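Local coordinates for CD160 antigen (Homo sapiens, PDB 6NGG), which acts as a receptor on immune cells, binding MHC class I molecules and TNFRSF14 to deliver stimulatory or inhibitory signals, at residues L15-T20 with F72-V77; T20-K25 with E65-L70; G30-L35 with Q51-R56; S82-C87 with G100-I105. The protein carries 1 engineered substitution. All blocks are in the same frame, centred on the assembly; numbering follows the deposited sequence.

Contact 1. Residues L15-T20 with F72-V77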
loop_
_atom_site.group_PDB
_atom_site.type_symbol
_atom_site.label_atom_id
_atom_site.label_comp_id
_atom_site.label_asym_id
_atom_site.label_seq_id
_atom_site.Cartn_x
_atom_site.Cartn_y
_atom_site.Cartn_z
ATOM N N LEU A 15 4.126 5.915 -12.041
ATOM C CA LEU A 15 2.876 5.429 -11.442
ATOM C C LEU A 15 3.083 5.260 -9.949
ATOM O O LEU A 15 4.071 4.616 -9.498
ATOM C CB LEU A 15 2.553 4.074 -11.997
ATOM C CG LEU A 15 1.258 3.404 -11.466
ATOM C CD1 LEU A 15 0.040 4.225 -11.657
ATOM C CD2 LEU A 15 1.134 2.057 -12.155
ATOM N N ASN A 16 2.206 5.860 -9.170
ATOM C CA ASN A 16 2.292 5.703 -7.727
ATOM C C ASN A 16 1.161 4.814 -7.192
ATOM O O ASN A 16 -0.018 5.108 -7.474
ATOM C CB ASN A 16 2.192 7.093 -7.092
ATOM C CG ASN A 16 3.160 8.079 -7.679
ATOM O OD1 ASN A 16 4.353 7.876 -7.630
ATOM N ND2 ASN A 16 2.621 9.168 -8.282
ATOM N N LEU A 17 1.468 3.791 -6.420
ATOM C CA LEU A 17 0.453 2.890 -5.865
ATOM C C LEU A 17 0.350 3.250 -4.399
ATOM O O LEU A 17 1.374 3.296 -3.690
ATOM C CB LEU A 17 0.835 1.433 -6.051
ATOM C CG LEU A 17 0.995 0.950 -7.501
ATOM C CD1 LEU A 17 1.336 -0.548 -7.575
ATOM C CD2 LEU A 17 -0.181 1.304 -8.382
ATOM N N ILE A 18 -0.854 3.550 -3.941
ATOM C CA ILE A 18 -1.093 4.155 -2.621
ATOM C C ILE A 18 -2.012 3.289 -1.731
ATOM O O ILE A 18 -3.134 2.952 -2.078
ATOM C CB ILE A 18 -1.629 5.576 -2.772
ATOM C CG1 ILE A 18 -0.729 6.405 -3.761
ATOM C CG2 ILE A 18 -1.799 6.258 -1.434
ATOM C CD1 ILE A 18 -1.371 7.626 -4.365
ATOM N N CYS A 19 -1.519 2.963 -0.555
ATOM C CA CYS A 19 -2.269 2.251 0.469
ATOM C C CYS A 19 -2.514 3.191 1.686
ATOM O O CYS A 19 -1.574 3.837 2.117
ATOM C CB CYS A 19 -1.452 1.119 0.957
ATOM S SG CYS A 19 -0.904 -0.118 -0.241
ATOM N N THR A 20 -3.751 3.221 2.204
ATOM C CA THR A 20 -4.154 4.136 3.269
ATOM C C THR A 20 -4.911 3.369 4.305
ATOM O O THR A 20 -5.936 2.713 4.003
ATOM C CB THR A 20 -5.002 5.283 2.749
ATOM O OG1 THR A 20 -4.355 5.822 1.655
ATOM C CG2 THR A 20 -5.169 6.361 3.788
ATOM N N PHE A 72 4.108 3.407 -2.999
ATOM C CA PHE A 72 5.118 2.695 -3.743
ATOM C C PHE A 72 5.191 3.337 -5.129
ATOM O O PHE A 72 4.177 3.420 -5.828
ATOM C CB PHE A 72 4.755 1.240 -3.828
ATOM C CG PHE A 72 5.676 0.439 -4.677
ATOM C CD1 PHE A 72 6.987 0.235 -4.277
ATOM C CD2 PHE A 72 5.218 -0.169 -5.851
ATOM C CE1 PHE A 72 7.854 -0.552 -5.018
ATOM C CE2 PHE A 72 6.102 -0.939 -6.606
ATOM C CZ PHE A 72 7.425 -1.085 -6.213
ATOM N N THR A 73 6.375 3.781 -5.535
ATOM C CA THR A 73 6.517 4.477 -6.811
ATOM C C THR A 73 7.253 3.607 -7.831
ATOM O O THR A 73 8.261 2.997 -7.502
ATOM C CB THR A 73 7.177 5.858 -6.654
ATOM O OG1 THR A 73 6.343 6.701 -5.823
ATOM C CG2 THR A 73 7.297 6.563 -8.060
ATOM N N ILE A 74 6.660 3.479 -9.016
ATOM C CA ILE A 74 7.242 2.839 -10.174
ATOM C C ILE A 74 7.671 3.993 -11.132
ATOM O O ILE A 74 6.859 4.707 -11.639
ATOM C CB ILE A 74 6.249 1.895 -10.829
ATOM C CG1 ILE A 74 5.846 0.766 -9.885
ATOM C CG2 ILE A 74 6.796 1.306 -12.105
ATOM C CD1 ILE A 74 4.524 0.131 -10.239
ATOM N N SER A 75 8.962 4.159 -11.374
ATOM C CA SER A 75 9.426 5.319 -12.199
ATOM C C SER A 75 9.039 5.176 -13.691
ATOM O O SER A 75 8.748 6.141 -14.353
ATOM C CB SER A 75 10.953 5.441 -12.087
ATOM O OG SER A 75 11.300 5.602 -10.722
ATOM N N GLN A 76 9.091 3.956 -14.195
ATOM C CA GLN A 76 8.692 3.595 -15.513
ATOM C C GLN A 76 8.039 2.205 -15.437
ATOM O O GLN A 76 8.665 1.213 -14.943
ATOM C CB GLN A 76 9.962 3.490 -16.381
ATOM C CG GLN A 76 9.750 2.861 -17.762
ATOM C CD GLN A 76 9.418 3.882 -18.815
ATOM O OE1 GLN A 76 10.264 4.727 -19.141
ATOM N NE2 GLN A 76 8.203 3.826 -19.362
ATOM N N VAL A 77 6.828 2.092 -15.907
ATOM C CA VAL A 77 6.127 0.813 -15.852
ATOM C C VAL A 77 6.674 -0.117 -16.957
ATOM O O VAL A 77 6.692 0.235 -18.106
ATOM C CB VAL A 77 4.596 0.994 -15.976
ATOM C CG1 VAL A 77 3.835 -0.326 -15.918
ATOM C CG2 VAL A 77 4.085 1.822 -14.796
#
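Leu17 and Phe72 exchange two backbone hydrogen bonds, with Leu17 N to Phe72 O at 2.8 Å and almost straight (177° at the hydrogen). Leu15 and Ile74 form the next hydrogen-bonded pair, in which Ile74 N meets Leu15 O at 2.9 Å. Between them, Asn16 and Thr73 make a non-hydrogen-bonded pair whose side chains run alongside each other in the same direction. Thr73 OG1 donates to Asn16 OD1 at 2.9 Å, approaching 22° out of the plane of the amide carbonyl. The same oxygen also takes a bond from Arg14 NE, and Asn16 ND2 bonds to Ser9 OG, so both ends of this buried amide are engaged.

The segments run antiparallel, their short strand axes 163° apart. In immunoglobulin nomenclature they belong to strands B and E of the Ig-like V-type domain, and Cys19, further along B, carries the disulfide to Cys87 in the opposite sheet.

Leu15, Leu17, Phe72 and Ile74 all leave the backbone on the face turned to that sheet. Leu17 CD1 sits at the edge of the Phe72 ring, 4.3 Å from Phe72 CD2, and 4.2 Å from Ile74 CD1. Where the chain turns beyond strand E, Val77 packs back: its CG2, anti to its own carbonyl carbon, lies 3.9 Å from Leu15 CB, the two side chains crossing at a slant.

Contact 2. Residues T20-K25 with E65-L70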
loop_
_atom_site.group_PDB
_atom_site.type_symbol
_atom_site.label_atom_id
_atom_site.label_comp_id
_atom_site.label_asym_id
_atom_site.label_seq_id
_atom_site.Cartn_x
_atom_site.Cartn_y
_atom_site.Cartn_z
ATOM N N THR A 20 -3.751 3.221 2.204
ATOM C CA THR A 20 -4.154 4.136 3.269
ATOM C C THR A 20 -4.911 3.369 4.305
ATOM O O THR A 20 -5.936 2.713 4.003
ATOM C CB THR A 20 -5.002 5.283 2.749
ATOM O OG1 THR A 20 -4.355 5.822 1.655
ATOM C CG2 THR A 20 -5.169 6.361 3.788
ATOM N N VAL A 21 -4.320 3.300 5.464
ATOM C CA VAL A 21 -4.981 2.776 6.635
ATOM C C VAL A 21 -5.697 3.898 7.359
ATOM O O VAL A 21 -5.112 4.888 7.666
ATOM C CB VAL A 21 -3.955 2.142 7.618
ATOM C CG1 VAL A 21 -4.648 1.629 8.858
ATOM C CG2 VAL A 21 -3.134 1.063 6.942
ATOM N N TRP A 22 -6.959 3.667 7.646
ATOM C CA TRP A 22 -7.792 4.565 8.405
ATOM C C TRP A 22 -7.928 4.016 9.826
ATOM O O TRP A 22 -8.049 2.783 10.047
ATOM C CB TRP A 22 -9.169 4.702 7.777
ATOM C CG TRP A 22 -9.030 5.245 6.362
ATOM C CD1 TRP A 22 -8.740 4.541 5.245
ATOM C CD2 TRP A 22 -9.106 6.602 5.982
ATOM N NE1 TRP A 22 -8.637 5.374 4.158
ATOM C CE2 TRP A 22 -8.842 6.660 4.587
ATOM C CE3 TRP A 22 -9.247 7.812 6.698
ATOM C CZ2 TRP A 22 -8.761 7.887 3.876
ATOM C CZ3 TRP A 22 -9.187 9.031 5.990
ATOM C CH2 TRP A 22 -8.991 9.047 4.583
ATOM N N HIS A 23 -7.852 4.933 10.766
ATOM C CA HIS A 23 -7.784 4.590 12.175
ATOM C C HIS A 23 -8.247 5.749 13.021
ATOM O O HIS A 23 -8.252 6.849 12.592
ATOM C CB HIS A 23 -6.347 4.238 12.529
ATOM C CG HIS A 23 -5.310 5.238 12.106
ATOM N ND1 HIS A 23 -5.087 6.413 12.778
ATOM C CD2 HIS A 23 -4.347 5.163 11.150
ATOM C CE1 HIS A 23 -4.081 7.064 12.208
ATOM N NE2 HIS A 23 -3.588 6.291 11.246
ATOM N N LYS A 24 -8.716 5.457 14.210
ATOM C CA LYS A 24 -8.875 6.488 15.221
ATOM C C LYS A 24 -7.627 7.259 15.469
ATOM O O LYS A 24 -6.493 6.707 15.416
ATOM C CB LYS A 24 -9.194 5.831 16.544
ATOM C CG LYS A 24 -10.597 5.993 16.928
ATOM C CD LYS A 24 -11.429 4.900 16.434
ATOM C CE LYS A 24 -12.495 4.679 17.494
ATOM N NZ LYS A 24 -13.463 3.675 16.973
ATOM N N LYS A 25 -7.827 8.492 15.873
ATOM C CA LYS A 25 -6.719 9.361 16.144
ATOM C C LYS A 25 -5.766 8.833 17.217
ATOM O O LYS A 25 -4.559 9.077 17.179
ATOM C CB LYS A 25 -7.223 10.775 16.460
ATOM C CG LYS A 25 -7.872 10.894 17.813
ATOM C CD LYS A 25 -8.482 12.265 18.052
ATOM C CE LYS A 25 -9.230 12.225 19.391
ATOM N NZ LYS A 25 -9.384 13.588 19.898
ATOM N N GLU A 65 -4.423 12.760 10.720
ATOM C CA GLU A 65 -5.078 12.648 12.003
ATOM C C GLU A 65 -5.768 11.303 12.193
ATOM O O GLU A 65 -5.658 10.745 13.260
ATOM C CB GLU A 65 -6.063 13.794 12.224
ATOM C CG GLU A 65 -6.603 13.872 13.647
ATOM C CD GLU A 65 -7.474 15.110 13.893
ATOM O OE1 GLU A 65 -8.087 15.650 12.974
ATOM O OE2 GLU A 65 -7.552 15.544 15.026
ATOM N N ILE A 66 -6.482 10.808 11.171
ATOM C CA ILE A 66 -7.167 9.494 11.246
ATOM C C ILE A 66 -6.701 8.547 10.151
ATOM O O ILE A 66 -7.444 7.627 9.786
ATOM C CB ILE A 66 -8.713 9.645 11.092
ATOM C CG1 ILE A 66 -9.016 10.412 9.773
ATOM C CG2 ILE A 66 -9.358 10.355 12.296
ATOM C CD1 ILE A 66 -10.468 10.290 9.358
ATOM N N SER A 67 -5.515 8.795 9.583
ATOM C CA SER A 67 -4.997 7.963 8.533
ATOM C C SER A 67 -3.462 7.914 8.390
ATOM O O SER A 67 -2.728 8.751 8.817
ATOM C CB SER A 67 -5.633 8.393 7.166
ATOM O OG SER A 67 -5.119 9.675 6.811
ATOM N N SER A 68 -3.015 6.865 7.735
ATOM C CA SER A 68 -1.591 6.691 7.492
ATOM C C SER A 68 -1.410 6.167 6.090
ATOM O O SER A 68 -2.105 5.187 5.729
ATOM C CB SER A 68 -1.067 5.644 8.477
ATOM O OG SER A 68 -1.037 6.108 9.833
ATOM N N GLN A 69 -0.397 6.677 5.373
ATOM C CA GLN A 69 -0.258 6.353 3.978
ATOM C C GLN A 69 1.059 5.700 3.642
ATOM O O GLN A 69 2.099 6.114 4.172
ATOM C CB GLN A 69 -0.435 7.594 3.143
ATOM C CG GLN A 69 -0.512 7.328 1.662
ATOM C CD GLN A 69 -0.410 8.622 0.887
ATOM O OE1 GLN A 69 -1.412 9.346 0.733
ATOM N NE2 GLN A 69 0.795 8.920 0.374
ATOM N N LEU A 70 0.991 4.707 2.756
ATOM C CA LEU A 70 2.193 4.105 2.105
ATOM C C LEU A 70 2.122 4.317 0.602
ATOM O O LEU A 70 1.095 4.046 -0.023
ATOM C CB LEU A 70 2.302 2.654 2.388
ATOM C CG LEU A 70 3.219 1.774 1.519
ATOM C CD1 LEU A 70 4.620 2.226 1.742
ATOM C CD2 LEU A 70 3.136 0.349 1.921
#
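His23 N gives its hydrogen to Ile66 O at 2.9 Å, although the donor stands 47° out of the carbonyl plane, away from the usual lone-pair direction. Further along, Val21 and Ser68 form an antiparallel hydrogen-bonded pair with N–O distances of 2.9 Å both ways, Val21 N to Ser68 O and Ser68 N to Val21 O.

The imidazole of His23 is held at both nitrogens. ND1 donates to Lys24 O at 3.0 Å, while NE2 is hydrogen-bonded to Ser68 OG at 2.9 Å, the hydroxyl lying at the ring edge near its plane. With chi1 at 51°, CG sits between the backbone N and the carbonyl carbon, which turns the ring across the neighbouring strand so that one face rests on the Ile66–Ser67 peptide. Ser68 OG has a second partner in Arg56 NH1, at a separation modelled too short to be trusted in detail; the guanidinium also reaches Ser67 O through NH2.

On the opposite face of the sheet, Trp22 NE1 is satisfied by Thr5 OG1 of the adjoining strand. Ser67 CB makes a CH-pi contact over the six-membered ring of Trp22, 3.9 Å from its centroid, and Thr20 CG2 touches the same indole. At its edge, Ile66 CD1 is 3.8 Å from Trp22 CZ3.

The pairing of 20-22 with 67-70 is that of strands B and E in an immunoglobulin sandwich, here where strand B ends and its chain continues as loop.

Contact 3. Residues G30-L35 with Q51-R56. Engineered in segment 30-35: Met33 (natural residue Val).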
loop_
_atom_site.group_PDB
_atom_site.type_symbol
_atom_site.label_atom_id
_atom_site.label_comp_id
_atom_site.label_asym_id
_atom_site.label_seq_id
_atom_site.Cartn_x
_atom_site.Cartn_y
_atom_site.Cartn_z
ATOM N N GLY A 30 1.783 1.428 15.939
ATOM C CA GLY A 30 1.990 0.041 16.272
ATOM C C GLY A 30 1.532 -0.900 15.160
ATOM O O GLY A 30 1.307 -2.077 15.410
ATOM N N PHE A 31 1.405 -0.412 13.933
ATOM C CA PHE A 31 1.119 -1.318 12.794
ATOM C C PHE A 31 2.143 -1.044 11.692
ATOM O O PHE A 31 2.683 0.044 11.602
ATOM C CB PHE A 31 -0.329 -1.214 12.234
ATOM C CG PHE A 31 -0.728 0.152 11.797
ATOM C CD1 PHE A 31 -0.385 0.645 10.501
ATOM C CD2 PHE A 31 -1.444 0.967 12.653
ATOM C CE1 PHE A 31 -0.736 1.896 10.103
ATOM C CE2 PHE A 31 -1.800 2.259 12.234
ATOM C CZ PHE A 31 -1.456 2.720 10.942
ATOM N N VAL A 32 2.405 -2.058 10.885
ATOM C CA VAL A 32 3.177 -1.941 9.655
ATOM C C VAL A 32 2.243 -2.111 8.467
ATOM O O VAL A 32 1.341 -2.944 8.473
ATOM C CB VAL A 32 4.345 -2.960 9.621
ATOM C CG1 VAL A 32 3.839 -4.402 9.712
ATOM C CG2 VAL A 32 5.225 -2.784 8.407
ATOM N N MET A 33 2.473 -1.274 7.460
ATOM C CA MET A 33 1.771 -1.290 6.184
ATOM C C MET A 33 2.707 -1.886 5.161
ATOM O O MET A 33 3.903 -1.684 5.211
ATOM C CB MET A 33 1.408 0.131 5.731
ATOM C CG MET A 33 0.437 0.900 6.676
ATOM S SD MET A 33 0.136 2.698 6.188
ATOM C CE MET A 33 1.674 3.479 6.602
ATOM N N PHE A 34 2.148 -2.590 4.198
ATOM C CA PHE A 34 2.944 -3.181 3.117
ATOM C C PHE A 34 2.094 -3.510 1.883
ATOM O O PHE A 34 0.920 -3.604 1.925
ATOM C CB PHE A 34 3.738 -4.405 3.650
ATOM C CG PHE A 34 2.890 -5.438 4.432
ATOM C CD1 PHE A 34 2.594 -5.259 5.781
ATOM C CD2 PHE A 34 2.439 -6.587 3.806
ATOM C CE1 PHE A 34 1.840 -6.166 6.471
ATOM C CE2 PHE A 34 1.689 -7.522 4.497
ATOM C CZ PHE A 34 1.359 -7.284 5.827
ATOM N N LEU A 35 2.759 -3.618 0.766
ATOM C CA LEU A 35 2.111 -3.816 -0.499
ATOM C C LEU A 35 2.753 -5.046 -1.071
ATOM O O LEU A 35 3.989 -5.109 -1.173
ATOM C CB LEU A 35 2.430 -2.591 -1.406
ATOM C CG LEU A 35 2.019 -2.793 -2.901
ATOM C CD1 LEU A 35 0.498 -2.759 -3.035
ATOM C CD2 LEU A 35 2.591 -1.802 -3.788
ATOM N N GLN A 51 7.459 -1.825 2.606
ATOM C CA GLN A 51 6.777 -1.820 3.922
ATOM C C GLN A 51 7.062 -0.513 4.612
ATOM O O GLN A 51 8.009 0.167 4.232
ATOM C CB GLN A 51 7.242 -2.920 4.820
ATOM C CG GLN A 51 8.759 -3.016 5.091
ATOM C CD GLN A 51 9.086 -4.174 5.989
ATOM O OE1 GLN A 51 9.642 -5.138 5.563
ATOM N NE2 GLN A 51 8.712 -4.091 7.225
ATOM N N LEU A 52 6.263 -0.149 5.605
ATOM C CA LEU A 52 6.481 1.135 6.240
ATOM C C LEU A 52 5.814 1.159 7.572
ATOM O O LEU A 52 4.627 0.802 7.657
ATOM C CB LEU A 52 5.907 2.259 5.365
ATOM C CG LEU A 52 6.038 3.673 5.907
ATOM C CD1 LEU A 52 7.473 4.066 6.095
ATOM C CD2 LEU A 52 5.257 4.648 5.023
ATOM N N ARG A 53 6.576 1.571 8.591
ATOM C CA ARG A 53 6.034 1.896 9.947
ATOM C C ARG A 53 6.247 3.386 10.135
ATOM O O ARG A 53 7.348 3.864 10.086
ATOM C CB ARG A 53 6.765 1.131 11.062
ATOM C CG ARG A 53 6.942 -0.365 10.791
ATOM C CD ARG A 53 7.958 -1.053 11.697
ATOM N NE ARG A 53 7.440 -2.347 12.167
ATOM C CZ ARG A 53 6.505 -2.484 13.125
ATOM N NH1 ARG A 53 5.967 -1.417 13.756
ATOM N NH2 ARG A 53 6.095 -3.699 13.466
ATOM N N LEU A 54 5.187 4.130 10.323
ATOM C CA LEU A 54 5.260 5.561 10.186
ATOM C C LEU A 54 5.439 6.209 11.550
ATOM O O LEU A 54 4.709 5.907 12.494
ATOM C CB LEU A 54 3.958 6.006 9.504
ATOM C CG LEU A 54 3.911 7.264 8.657
ATOM C CD1 LEU A 54 5.035 7.399 7.638
ATOM C CD2 LEU A 54 2.518 7.315 8.020
ATOM N N LYS A 55 6.389 7.121 11.683
ATOM C CA LYS A 55 6.470 7.850 12.935
ATOM C C LYS A 55 5.729 9.155 12.755
ATOM O O LYS A 55 5.781 9.764 11.665
ATOM C CB LYS A 55 7.917 8.019 13.391
ATOM C CG LYS A 55 8.764 9.028 12.622
ATOM C CD LYS A 55 10.251 8.818 12.915
ATOM C CE LYS A 55 10.692 7.337 12.834
ATOM N NZ LYS A 55 12.141 7.112 13.063
ATOM N N ARG A 56 5.040 9.580 13.808
ATOM C CA ARG A 56 3.927 10.562 13.701
ATOM C C ARG A 56 4.212 11.996 14.138
ATOM O O ARG A 56 3.324 12.779 14.377
ATOM C CB ARG A 56 2.739 9.998 14.413
ATOM C CG ARG A 56 2.444 8.627 13.743
ATOM C CD ARG A 56 1.059 8.273 13.943
ATOM N NE ARG A 56 0.135 8.980 13.108
ATOM C CZ ARG A 56 -0.295 8.582 11.898
ATOM N NH1 ARG A 56 0.250 7.522 11.299
ATOM N NH2 ARG A 56 -1.212 9.263 11.276
#
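Met33, an engineered residue in place of the natural valine, meets Leu52 through both backbone and side chain. Met33 N bonds to Leu52 O at 3.0 Å, nearly straight at 175°, and Leu52 N returns a bond to Met33 O at 2.8 Å. Their side chains lie alongside, pointing the same way. A bend at the sulfur (chi3 -72°) swings the methyl toward the other segment, where Met33 CE comes 4.1 Å from Leu52 CD2 and 4.2 Å from Leu54 CD2. On this face the methionine also reaches Val21 and Ser68 of the opposing sheet.

The two segments belong to strands C and C' of the Ig-like V-type domain, C' being the outermost strand at this end of its sheet. The bridged pairs are Met33 with Leu52, hydrogen-bonded, and Phe34 with Gln51, non-hydrogen-bonded, and the chain directions of 31-34 and 51-54 differ by 142°.

Val32 works on the other side of the sheet from Met33. Its CG2 lies anti to the backbone N, on the side of the neighbouring strand, and touches Arg53 CG, part of the aliphatic stem, at 3.8 Å. A bend in the arginine chain then brings one face of the guanidinium over Val32 CB, toward the rim of the flat group. Gln51 stands close by, its extended chain placing NE2 3.9 Å from Val32 CG2, and its CB packs against Phe34 CB at 4.0 Å.

Contact 4. Residues S82-C87 with G100-I105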
loop_
_atom_site.group_PDB
_atom_site.type_symbol
_atom_site.label_atom_id
_atom_site.label_comp_id
_atom_site.label_asym_id
_atom_site.label_seq_id
_atom_site.Cartn_x
_atom_site.Cartn_y
_atom_site.Cartn_z
ATOM N N SER A 82 3.348 -5.879 -14.353
ATOM C CA SER A 82 2.070 -6.486 -14.643
ATOM C C SER A 82 1.803 -7.498 -13.577
ATOM O O SER A 82 2.617 -8.332 -13.347
ATOM C CB SER A 82 2.099 -7.300 -15.949
ATOM O OG SER A 82 1.909 -6.493 -17.018
ATOM N N GLY A 83 0.632 -7.444 -12.993
ATOM C CA GLY A 83 0.141 -8.455 -12.037
ATOM C C GLY A 83 -0.884 -7.888 -11.091
ATOM O O GLY A 83 -1.366 -6.772 -11.301
ATOM N N THR A 84 -1.090 -8.602 -9.974
ATOM C CA THR A 84 -2.173 -8.385 -9.062
ATOM C C THR A 84 -1.529 -7.942 -7.738
ATOM O O THR A 84 -0.524 -8.561 -7.308
ATOM C CB THR A 84 -3.041 -9.661 -8.881
ATOM O OG1 THR A 84 -3.812 -9.882 -10.076
ATOM C CG2 THR A 84 -4.061 -9.470 -7.773
ATOM N N TYR A 85 -2.010 -6.827 -7.220
ATOM C CA TYR A 85 -1.454 -6.225 -6.035
ATOM C C TYR A 85 -2.474 -6.150 -4.890
ATOM O O TYR A 85 -3.665 -6.128 -5.096
ATOM C CB TYR A 85 -1.005 -4.790 -6.353
ATOM C CG TYR A 85 0.147 -4.625 -7.330
ATOM C CD1 TYR A 85 -0.051 -4.728 -8.734
ATOM C CD2 TYR A 85 1.423 -4.369 -6.891
ATOM C CE1 TYR A 85 1.000 -4.532 -9.623
ATOM C CE2 TYR A 85 2.481 -4.150 -7.790
ATOM C CZ TYR A 85 2.263 -4.287 -9.167
ATOM O OH TYR A 85 3.296 -4.099 -10.084
ATOM N N GLN A 86 -1.962 -6.057 -3.681
ATOM C CA GLN A 86 -2.778 -5.902 -2.496
ATOM C C GLN A 86 -2.010 -5.146 -1.448
ATOM O O GLN A 86 -0.840 -5.461 -1.176
ATOM C CB GLN A 86 -3.195 -7.270 -1.958
ATOM C CG GLN A 86 -4.257 -7.155 -0.870
ATOM C CD GLN A 86 -4.722 -8.470 -0.275
ATOM O OE1 GLN A 86 -5.930 -8.595 0.016
ATOM N NE2 GLN A 86 -3.829 -9.436 -0.080
ATOM N N CYS A 87 -2.699 -4.166 -0.887
ATOM C CA CYS A 87 -2.279 -3.410 0.313
ATOM C C CYS A 87 -2.687 -4.214 1.558
ATOM O O CYS A 87 -3.858 -4.635 1.679
ATOM C CB CYS A 87 -3.024 -2.070 0.387
ATOM S SG CYS A 87 -2.630 -0.872 -0.940
ATOM N N GLY A 100 -6.524 -5.011 1.928
ATOM C CA GLY A 100 -7.229 -4.265 0.946
ATOM C C GLY A 100 -7.813 -5.136 -0.134
ATOM O O GLY A 100 -7.608 -6.355 -0.150
ATOM N N HIS A 101 -8.505 -4.513 -1.085
ATOM C CA HIS A 101 -9.031 -5.272 -2.247
ATOM C C HIS A 101 -7.922 -5.481 -3.234
ATOM O O HIS A 101 -7.003 -4.696 -3.289
ATOM C CB HIS A 101 -10.139 -4.493 -2.960
ATOM C CG HIS A 101 -11.372 -4.377 -2.144
ATOM N ND1 HIS A 101 -12.093 -3.210 -2.035
ATOM C CD2 HIS A 101 -12.013 -5.291 -1.381
ATOM C CE1 HIS A 101 -13.137 -3.415 -1.251
ATOM N NE2 HIS A 101 -13.107 -4.668 -0.840
ATOM N N PHE A 102 -8.039 -6.483 -4.079
ATOM C CA PHE A 102 -6.980 -6.772 -5.064
ATOM C C PHE A 102 -7.134 -5.812 -6.220
ATOM O O PHE A 102 -8.254 -5.522 -6.572
ATOM C CB PHE A 102 -7.161 -8.230 -5.551
ATOM C CG PHE A 102 -6.816 -9.257 -4.492
ATOM C CD1 PHE A 102 -5.512 -9.504 -4.174
ATOM C CD2 PHE A 102 -7.798 -9.963 -3.817
ATOM C CE1 PHE A 102 -5.170 -10.427 -3.214
ATOM C CE2 PHE A 102 -7.456 -10.879 -2.815
ATOM C CZ PHE A 102 -6.139 -11.121 -2.530
ATOM N N PHE A 103 -6.036 -5.313 -6.817
ATOM C CA PHE A 103 -6.147 -4.582 -8.059
ATOM C C PHE A 103 -5.063 -4.977 -9.006
ATOM O O PHE A 103 -4.098 -5.645 -8.577
ATOM C CB PHE A 103 -6.137 -3.056 -7.766
ATOM C CG PHE A 103 -4.902 -2.566 -7.071
ATOM C CD1 PHE A 103 -4.781 -2.664 -5.671
ATOM C CD2 PHE A 103 -3.847 -2.007 -7.799
ATOM C CE1 PHE A 103 -3.645 -2.167 -5.042
ATOM C CE2 PHE A 103 -2.714 -1.519 -7.161
ATOM C CZ PHE A 103 -2.633 -1.593 -5.768
ATOM N N SER A 104 -5.132 -4.547 -10.264
ATOM C CA SER A 104 -4.117 -5.047 -11.224
ATOM C C SER A 104 -3.598 -3.954 -12.056
ATOM O O SER A 104 -4.350 -2.981 -12.382
ATOM C CB SER A 104 -4.713 -6.101 -12.200
ATOM O OG SER A 104 -5.501 -7.024 -11.526
ATOM N N ILE A 105 -2.319 -4.132 -12.405
ATOM C CA ILE A 105 -1.637 -3.392 -13.406
ATOM C C ILE A 105 -1.454 -4.334 -14.605
ATOM O O ILE A 105 -0.964 -5.481 -14.456
ATOM C CB ILE A 105 -0.242 -2.923 -12.953
ATOM C CG1 ILE A 105 -0.295 -1.695 -12.105
ATOM C CG2 ILE A 105 0.604 -2.447 -14.120
ATOM C CD1 ILE A 105 -1.188 -1.769 -10.951
HETATM O O HOH W 1 -5.266 -3.323 -1.799
#
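Tyr85 and Phe103 face each other across the F–G hairpin of the immunoglobulin fold, forming an antiparallel hydrogen-bonded pair in which Tyr85 N reaches Phe103 O at 2.8 Å. Their rings are nearly parallel, with planes 16° apart, but slid so far that the centroids stand 5.8 Å from each other and overlap is slight. Over the Phe103 ring lies Tyr85 CB, a CH-pi contact 3.9 Å from the centroid. Phe103 CG is placed between its backbone N and carbonyl carbon (chi1 60°), and this folds the ring back over the neighbouring strand.

The tyrosine ring itself turns toward Ile105, its CE1 meeting Ile105 CD1 at 3.8 Å. Tyr85 OH bonds to His81 O, the tyrosine corner that recurs at the start of strand F in immunoglobulin domains, two residues before the disulfide cysteine, Cys87. All three of these large side chains also pack on Leu17 of the opposite sheet.

Phe102 leaves the hairpin on its other face. There the amide of Gln86 is stacked on its ring with planes 28° apart; Gln86 NE2 is 3.5 Å from Phe102 CE1, while Gln86 OE1 accepts a hydrogen bond from Gln99 NE2.

Toward the far end the regular ladder is interrupted. Gly100 N still bonds to Cys87 O at 2.7 Å, but a water spans the gap, accepting from Cys87 N at 2.9 Å and donating to His101 O at 2.7 Å.

How the contacts relate
Contacts 1 and 2 are successive lengths of one pairing, strands 14-22 and 67-74, and share Thr20; Cys19 O to Leu70 N continues the ladder between them. Contacts 3 and 4 belong to the opposite sheet, their centres about 19 Å apart. Contact 1 is the buried one; the other three are partly buried. In contact 4, Tyr85, Phe103 and Ile105 face the core, tied to contact 1 by the Cys19–Cys87 disulfide, while Phe102 and Gln86 lie on the sheet's other face. Contact 2 is more polar, through His23, Ser67 and Ser68; Arg56 joins it to contact 3 at Ser67 O, and the engineered Met33 packs there through SD. Leu35 touches contacts 1 and 4.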